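Long-range contact in endonuclease V (Homo sapiens, PDB 6OZE), which probably cleaves RNA at inosine sites as a metal-dependent endoribonuclease of the RNase H-like endonuclease V family: residues P1-Q13 with T80-E92. The protein carries 4 engineered substitutions. Sequence-based numbering, arbitrary orientation.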
ATOM      1  N   PRO A   1      13.865   4.287  20.692  1.00 81.75           N
ATOM      2  CA  PRO A   1      12.986   3.758  21.741  1.00 77.48           C
ATOM      3  C   PRO A   1      13.675   2.685  22.574  1.00 73.60           C
ATOM      4  O   PRO A   1      14.685   2.134  22.131  1.00 73.43           O
ATOM      5  CB  PRO A   1      11.833   3.141  20.946  1.00 73.93           C
ATOM      6  CG  PRO A   1      12.424   2.796  19.638  1.00 74.17           C
ATOM      7  CD  PRO A   1      13.423   3.877  19.349  1.00 78.88           C
ATOM      8  N   PRO A   2      13.141   2.398  23.762  1.00 72.56           N
ATOM      9  CA  PRO A   2      13.729   1.349  24.600  1.00 75.27           C
ATOM     10  C   PRO A   2      13.720   0.003  23.890  1.00 72.12           C
ATOM     11  O   PRO A   2      12.915  -0.254  22.992  1.00 63.97           O
ATOM     12  CB  PRO A   2      12.816   1.324  25.833  1.00 74.65           C
ATOM     13  CG  PRO A   2      12.192   2.678  25.869  1.00 70.41           C
ATOM     14  CD  PRO A   2      12.022   3.081  24.436  1.00 69.83           C
ATOM     15  N   GLU A   3      14.644  -0.864  24.311  1.00 69.89           N
ATOM     16  CA  GLU A   3      14.698  -2.210  23.752  1.00 70.70           C
ATOM     17  C   GLU A   3      13.415  -2.980  24.034  1.00 62.50           C
ATOM     18  O   GLU A   3      12.996  -3.807  23.215  1.00 58.86           O
ATOM     19  CB  GLU A   3      15.911  -2.968  24.296  1.00 76.87           C
ATOM     20  CG  GLU A   3      15.920  -3.131  25.807  1.00 88.48           C
ATOM     21  CD  GLU A   3      16.964  -4.125  26.281  1.00100.90           C
ATOM     22  OE1 GLU A   3      17.591  -4.784  25.424  1.00103.83           O
ATOM     23  OE2 GLU A   3      17.155  -4.249  27.510  1.00105.38           O
ATOM     24  N   GLU A   4      12.775  -2.722  25.178  1.00 57.86           N
ATOM     25  CA  GLU A   4      11.524  -3.403  25.491  1.00 61.12           C
ATOM     26  C   GLU A   4      10.438  -3.043  24.484  1.00 53.94           C
ATOM     27  O   GLU A   4       9.611  -3.890  24.124  1.00 58.61           O
ATOM     28  CB  GLU A   4      11.075  -3.065  26.913  1.00 67.30           C
ATOM     29  CG  GLU A   4       9.941  -3.943  27.429  1.00 77.05           C
ATOM     30  CD  GLU A   4       9.350  -3.435  28.734  1.00 88.37           C
ATOM     31  OE1 GLU A   4       9.165  -2.207  28.867  1.00 91.11           O
ATOM     32  OE2 GLU A   4       9.075  -4.263  29.628  1.00 92.75           O
ATOM     33  N   THR A   5      10.430  -1.793  24.011  1.00 49.79           N
ATOM     34  CA  THR A   5       9.433  -1.377  23.027  1.00 46.64           C
ATOM     35  C   THR A   5       9.621  -2.114  21.707  1.00 43.21           C
ATOM     36  O   THR A   5       8.652  -2.612  21.121  1.00 41.12           O
ATOM     37  CB  THR A   5       9.492   0.136  22.814  1.00 48.74           C
ATOM     38  OG1 THR A   5       9.063   0.806  24.006  1.00 54.49           O
ATOM     39  CG2 THR A   5       8.595   0.554  21.642  1.00 47.42           C
ATOM     40  N   LEU A   6      10.862  -2.188  21.215  1.00 44.37           N
ATOM     41  CA  LEU A   6      11.111  -2.928  19.983  1.00 48.70           C
ATOM     42  C   LEU A   6      10.762  -4.398  20.147  1.00 42.40           C
ATOM     43  O   LEU A   6      10.168  -5.004  19.249  1.00 40.92           O
ATOM     44  CB  LEU A   6      12.565  -2.767  19.535  1.00 56.04           C
ATOM     45  CG  LEU A   6      12.942  -1.469  18.817  1.00 61.48           C
ATOM     46  CD1 LEU A   6      14.257  -1.645  18.071  1.00 63.52           C
ATOM     47  CD2 LEU A   6      11.842  -1.023  17.872  1.00 58.48           C
ATOM     48  N   SER A   7      11.121  -4.990  21.290  1.00 43.50           N
ATOM     49  CA  SER A   7      10.806  -6.395  21.527  1.00 40.09           C
ATOM     50  C   SER A   7       9.302  -6.643  21.474  1.00 37.94           C
ATOM     51  O   SER A   7       8.844  -7.601  20.839  1.00 39.13           O
ATOM     52  CB  SER A   7      11.379  -6.837  22.875  1.00 46.38           C
ATOM     53  OG  SER A   7      10.936  -8.140  23.208  1.00 53.11           O
ATOM     54  N   LEU A   8       8.516  -5.787  22.131  1.00 35.26           N
ATOM     55  CA  LEU A   8       7.066  -5.956  22.117  1.00 33.96           C
ATOM     56  C   LEU A   8       6.462  -5.640  20.752  1.00 36.87           C
ATOM     57  O   LEU A   8       5.481  -6.275  20.356  1.00 33.65           O
ATOM     58  CB  LEU A   8       6.425  -5.118  23.225  1.00 34.68           C
ATOM     59  CG  LEU A   8       6.760  -5.638  24.625  1.00 39.73           C
ATOM     60  CD1 LEU A   8       6.168  -4.737  25.677  1.00 42.14           C
ATOM     61  CD2 LEU A   8       6.253  -7.061  24.803  1.00 45.44           C
ATOM     62  N   TRP A   9       7.017  -4.664  20.030  1.00 31.87           N
ATOM     63  CA  TRP A   9       6.578  -4.414  18.657  1.00 32.29           C
ATOM     64  C   TRP A   9       6.830  -5.629  17.775  1.00 30.57           C
ATOM     65  O   TRP A   9       5.969  -6.023  16.977  1.00 32.03           O
ATOM     66  CB  TRP A   9       7.316  -3.203  18.090  1.00 30.03           C
ATOM     67  CG  TRP A   9       6.656  -1.891  18.340  1.00 32.01           C
ATOM     68  CD1 TRP A   9       5.457  -1.672  18.953  1.00 34.53           C
ATOM     69  CD2 TRP A   9       7.161  -0.605  17.969  1.00 30.90           C
ATOM     70  NE1 TRP A   9       5.184  -0.324  18.987  1.00 40.25           N
ATOM     71  CE2 TRP A   9       6.213   0.352  18.384  1.00 37.08           C
ATOM     72  CE3 TRP A   9       8.314  -0.172  17.310  1.00 32.60           C
ATOM     73  CZ2 TRP A   9       6.393   1.717  18.175  1.00 45.13           C
ATOM     74  CZ3 TRP A   9       8.486   1.186  17.099  1.00 37.11           C
ATOM     75  CH2 TRP A   9       7.536   2.112  17.534  1.00 40.42           C
ATOM     76  N   LYS A  10       8.024  -6.220  17.886  1.00 34.06           N
ATOM     77  CA  LYS A  10       8.323  -7.430  17.125  1.00 34.88           C
ATOM     78  C   LYS A  10       7.331  -8.535  17.447  1.00 34.79           C
ATOM     79  O   LYS A  10       6.860  -9.246  16.551  1.00 32.80           O
ATOM     80  CB  LYS A  10       9.742  -7.903  17.434  1.00 40.45           C
ATOM     81  CG  LYS A  10      10.835  -7.096  16.761  1.00 45.25           C
ATOM     82  CD  LYS A  10      12.205  -7.593  17.215  1.00 50.20           C
ATOM     83  CE  LYS A  10      13.318  -6.656  16.782  1.00 56.62           C
ATOM     84  NZ  LYS A  10      14.628  -7.111  17.330  1.00 63.92           N
ATOM     85  N   ARG A  11       7.007  -8.698  18.728  1.00 33.62           N
ATOM     86  CA  ARG A  11       6.072  -9.742  19.117  1.00 32.12           C
ATOM     87  C   ARG A  11       4.677  -9.464  18.563  1.00 30.06           C
ATOM     88  O   ARG A  11       3.956 -10.392  18.176  1.00 30.75           O
ATOM     89  CB  ARG A  11       6.049  -9.848  20.641  1.00 43.10           C
ATOM     90  CG  ARG A  11       5.585 -11.182  21.131  1.00 62.36           C
ATOM     91  CD  ARG A  11       4.404 -11.025  22.042  1.00 70.71           C
ATOM     92  NE  ARG A  11       4.790 -11.060  23.443  1.00 67.56           N
ATOM     93  CZ  ARG A  11       3.934 -11.266  24.435  1.00 71.35           C
ATOM     94  NH1 ARG A  11       2.648 -11.454  24.172  1.00 80.21           N
ATOM     95  NH2 ARG A  11       4.365 -11.288  25.685  1.00 54.96           N
ATOM     96  N   GLU A  12       4.276  -8.192  18.513  1.00 28.61           N
ATOM     97  CA  GLU A  12       2.970  -7.857  17.960  1.00 26.77           C
ATOM     98  C   GLU A  12       2.943  -8.056  16.445  1.00 27.77           C
ATOM     99  O   GLU A  12       1.929  -8.492  15.887  1.00 27.39           O
ATOM    100  CB  GLU A  12       2.600  -6.421  18.353  1.00 29.66           C
ATOM    101  CG  GLU A  12       1.294  -5.888  17.770  1.00 26.68           C
ATOM    102  CD  GLU A  12       0.045  -6.570  18.319  1.00 26.37           C
ATOM    103  OE1 GLU A  12       0.174  -7.551  19.082  1.00 28.65           O
ATOM    104  OE2 GLU A  12      -1.069  -6.119  17.967  1.00 29.92           O
ATOM    105  N   GLN A  13       4.044  -7.738  15.755  1.00 26.50           N
ATOM    106  CA  GLN A  13       4.112  -8.059  14.334  1.00 25.38           C
ATOM    107  C   GLN A  13       3.949  -9.554  14.115  1.00 28.96           C
ATOM    108  O   GLN A  13       3.200  -9.979  13.231  1.00 29.65           O
ATOM    109  CB  GLN A  13       5.442  -7.592  13.750  1.00 27.94           C
ATOM    110  CG  GLN A  13       5.521  -6.096  13.565  1.00 28.76           C
ATOM    111  CD  GLN A  13       6.858  -5.668  12.993  1.00 29.22           C
ATOM    112  OE1 GLN A  13       7.894  -6.236  13.331  1.00 33.92           O
ATOM    113  NE2 GLN A  13       6.839  -4.656  12.131  1.00 28.64           N
ATOM    114  N   THR A  80       3.605  10.233  16.925  1.00 36.41           N
ATOM    115  CA  THR A  80       4.454  10.331  18.102  1.00 41.57           C
ATOM    116  C   THR A  80       5.199   9.039  18.427  1.00 42.59           C
ATOM    117  O   THR A  80       6.129   9.070  19.241  1.00 45.61           O
ATOM    118  CB  THR A  80       3.630  10.813  19.299  1.00 50.70           C
ATOM    119  OG1 THR A  80       2.465   9.988  19.436  1.00 53.33           O
ATOM    120  CG2 THR A  80       3.201  12.257  19.095  1.00 56.17           C
ATOM    121  N   ALA A  81       4.830   7.920  17.815  1.00 41.11           N
ATOM    122  CA  ALA A  81       5.594   6.696  18.003  1.00 45.68           C
ATOM    123  C   ALA A  81       6.988   6.866  17.402  1.00 44.13           C
ATOM    124  O   ALA A  81       7.145   7.531  16.374  1.00 42.73           O
ATOM    125  CB  ALA A  81       4.886   5.516  17.338  1.00 42.11           C
ATOM    126  N   PRO A  82       8.018   6.300  18.026  1.00 44.77           N
ATOM    127  CA  PRO A  82       9.371   6.442  17.481  1.00 46.62           C
ATOM    128  C   PRO A  82       9.502   5.792  16.112  1.00 39.38           C
ATOM    129  O   PRO A  82       8.800   4.832  15.777  1.00 41.39           O
ATOM    130  CB  PRO A  82      10.253   5.740  18.523  1.00 57.87           C
ATOM    131  CG  PRO A  82       9.311   4.901  19.335  1.00 59.71           C
ATOM    132  CD  PRO A  82       8.010   5.626  19.333  1.00 48.11           C
ATOM    133  N   TYR A  83      10.409   6.345  15.314  1.00 45.41           N
ATOM    134  CA  TYR A  83      10.670   5.864  13.968  1.00 45.21           C
ATOM    135  C   TYR A  83      11.815   4.859  14.035  1.00 47.26           C
ATOM    136  O   TYR A  83      12.929   5.210  14.436  1.00 47.56           O
ATOM    137  CB  TYR A  83      11.037   7.046  13.070  1.00 54.95           C
ATOM    138  CG  TYR A  83      11.385   6.690  11.637  1.00 63.43           C
ATOM    139  CD1 TYR A  83      10.485   6.921  10.605  1.00 70.74           C
ATOM    140  CD2 TYR A  83      12.625   6.148  11.313  1.00 71.23           C
ATOM    141  CE1 TYR A  83      10.804   6.608   9.294  1.00 77.17           C
ATOM    142  CE2 TYR A  83      12.949   5.826  10.012  1.00 77.26           C
ATOM    143  CZ  TYR A  83      12.037   6.057   9.006  1.00 83.43           C
ATOM    144  OH  TYR A  83      12.363   5.738   7.707  1.00 90.62           O
ATOM    145  N   VAL A  84      11.533   3.613  13.658  1.00 42.44           N
ATOM    146  CA  VAL A  84      12.539   2.559  13.601  1.00 42.55           C
ATOM    147  C   VAL A  84      12.309   1.785  12.315  1.00 45.80           C
ATOM    148  O   VAL A  84      11.188   1.342  12.052  1.00 39.70           O
ATOM    149  CB  VAL A  84      12.451   1.602  14.804  1.00 44.03           C
ATOM    150  CG1 VAL A  84      13.563   0.557  14.727  1.00 43.41           C
ATOM    151  CG2 VAL A  84      12.526   2.370  16.112  1.00 49.72           C
ATOM    152  N   SER A  85      13.366   1.617  11.519  1.00 44.11           N
ATOM    153  CA  SER A  85      13.238   0.903  10.255  0.80 44.52           C
ATOM    154  C   SER A  85      12.687  -0.495  10.493  1.00 37.14           C
ATOM    155  O   SER A  85      13.179  -1.235  11.353  1.00 38.02           O
ATOM    156  CB  SER A  85      14.598   0.813   9.564  0.80 46.70           C
ATOM    157  OG  SER A  85      15.022   2.087   9.123  0.80 52.17           O
ATOM    158  N   GLY A  86      11.663  -0.856   9.720  1.00 40.64           N
ATOM    159  CA  GLY A  86      10.975  -2.113   9.893  1.00 33.51           C
ATOM    160  C   GLY A  86       9.728  -2.025  10.743  1.00 32.84           C
ATOM    161  O   GLY A  86       9.005  -3.019  10.860  1.00 30.71           O
ATOM    162  N   PHE A  87       9.461  -0.864  11.336  1.00 31.93           N
ATOM    163  CA  PHE A  87       8.357  -0.678  12.271  1.00 27.13           C
ATOM    164  C   PHE A  87       7.518   0.548  11.926  1.00 30.83           C
ATOM    165  O   PHE A  87       6.768   1.046  12.779  1.00 27.12           O
ATOM    166  CB  PHE A  87       8.896  -0.580  13.703  1.00 26.92           C
ATOM    167  CG  PHE A  87       9.631  -1.800  14.151  1.00 28.63           C
ATOM    168  CD1 PHE A  87       8.948  -2.866  14.710  1.00 33.31           C
ATOM    169  CD2 PHE A  87      11.015  -1.889  14.023  1.00 33.13           C
ATOM    170  CE1 PHE A  87       9.615  -3.991  15.137  1.00 32.87           C
ATOM    171  CE2 PHE A  87      11.694  -3.019  14.444  1.00 39.77           C
ATOM    172  CZ  PHE A  87      10.996  -4.073  15.003  1.00 42.79           C
ATOM    173  N   LEU A  88       7.639   1.055  10.692  0.50 33.42           N
ATOM    174  CA  LEU A  88       6.891   2.242  10.288  0.50 33.02           C
ATOM    175  C   LEU A  88       5.397   2.073  10.510  0.50 31.95           C
ATOM    176  O   LEU A  88       4.705   3.041  10.850  0.50 29.63           O
ATOM    177  CB  LEU A  88       7.155   2.560   8.813  0.50 34.36           C
ATOM    178  CG  LEU A  88       6.317   3.686   8.193  0.50 36.54           C
ATOM    179  CD1 LEU A  88       6.538   5.007   8.920  0.50 38.71           C
ATOM    180  CD2 LEU A  88       6.618   3.838   6.712  0.50 38.42           C
ATOM    181  N   ALA A  89       4.879   0.856  10.327  1.00 29.09           N
ATOM    182  CA  ALA A  89       3.439   0.653  10.443  1.00 32.77           C
ATOM    183  C   ALA A  89       2.918   1.066  11.815  1.00 26.93           C
ATOM    184  O   ALA A  89       1.768   1.504  11.931  1.00 30.83           O
ATOM    185  CB  ALA A  89       3.066  -0.797  10.131  1.00 32.89           C
ATOM    186  N   PHE A  90       3.743   0.956  12.864  1.00 27.63           N
ATOM    187  CA  PHE A  90       3.295   1.364  14.186  1.00 27.95           C
ATOM    188  C   PHE A  90       3.063   2.864  14.276  1.00 35.58           C
ATOM    189  O   PHE A  90       2.314   3.313  15.150  1.00 43.17           O
ATOM    190  CB  PHE A  90       4.271   0.882  15.260  1.00 28.65           C
ATOM    191  CG  PHE A  90       4.219  -0.599  15.479  1.00 32.08           C
ATOM    192  CD1 PHE A  90       3.310  -1.150  16.369  1.00 30.13           C
ATOM    193  CD2 PHE A  90       5.054  -1.444  14.773  1.00 31.73           C
ATOM    194  CE1 PHE A  90       3.254  -2.520  16.557  1.00 30.52           C
ATOM    195  CE2 PHE A  90       4.994  -2.821  14.951  1.00 33.73           C
ATOM    196  CZ  PHE A  90       4.098  -3.359  15.845  1.00 31.19           C
ATOM    197  N   ARG A  91       3.679   3.646  13.396  1.00 28.64           N
ATOM    198  CA  ARG A  91       3.431   5.082  13.373  1.00 37.05           C
ATOM    199  C   ARG A  91       2.184   5.445  12.584  1.00 35.90           C
ATOM    200  O   ARG A  91       1.474   6.383  12.964  1.00 38.34           O
ATOM    201  CB  ARG A  91       4.631   5.812  12.764  1.00 39.04           C
ATOM    202  CG  ARG A  91       5.971   5.257  13.210  1.00 44.59           C
ATOM    203  CD  ARG A  91       6.912   6.361  13.608  1.00 54.22           C
ATOM    204  NE  ARG A  91       7.161   7.315  12.538  1.00 55.04           N
ATOM    205  CZ  ARG A  91       7.447   8.596  12.745  1.00 52.04           C
ATOM    206  NH1 ARG A  91       7.498   9.082  13.976  1.00 49.19           N
ATOM    207  NH2 ARG A  91       7.674   9.395  11.719  1.00 52.29           N
ATOM    208  N   GLU A  92       1.895   4.716  11.507  1.00 29.29           N
ATOM    209  CA  GLU A  92       0.901   5.105  10.508  1.00 28.75           C
ATOM    210  C   GLU A  92      -0.429   4.379  10.637  1.00 30.25           C
ATOM    211  O   GLU A  92      -1.488   4.994  10.451  1.00 27.29           O
ATOM    212  CB  GLU A  92       1.445   4.844   9.100  1.00 34.94           C
ATOM    213  CG  GLU A  92       2.619   5.711   8.703  1.00 38.25           C
ATOM    214  CD  GLU A  92       3.009   5.505   7.251  1.00 36.00           C
ATOM    215  OE1 GLU A  92       2.294   4.761   6.548  1.00 42.52           O
ATOM    216  OE2 GLU A  92       4.020   6.090   6.812  1.00 48.91           O
TER
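Trp-9 is the main bump of this contact and forms an aromatic cluster with Phe-87 and Phe-90. The cluster joins the N-terminal helix 3-17 to the loop that leads from edge strand 69-78 of the RNase H-like fold into helix 89-106. The indole enters a hollow lined by Ala-81, Pro-82, Val-84, Phe-87 and Phe-90. Its five-membered ring stacks face to face on Phe-90, with centroids 3.7 Å apart and planes at 15°. Thr-5 CG2, from the same helix, lies over the opposite indole face. The far rim reaches the loop backbone, where Trp-9 CH2 is 3.5 Å from Pro-82 O. Cutting Trp-9 back to an alanine would probably open a gap between helix and loop and leave the Phe-90 face without its stacking partner. Phe-87 fills a second hollow, between Leu-6, Trp-9, Lys-10 and Gln-13. Leu-6 CD2 sits over its ring face, 4.1 Å from the centroid, while Lys-10 CG meets the ring edge. Pro-1, poorly ordered, packs against Pro-82 and Val-84. Gly-86 belongs to a type II turn, Val-84 to Phe-87. The Gln-13 chain, straight beyond CG (chi2 180°), reaches this turn, and its NE2 donates a hydrogen bond of 3.0 Å to Gly-86 O, in the carbonyl plane.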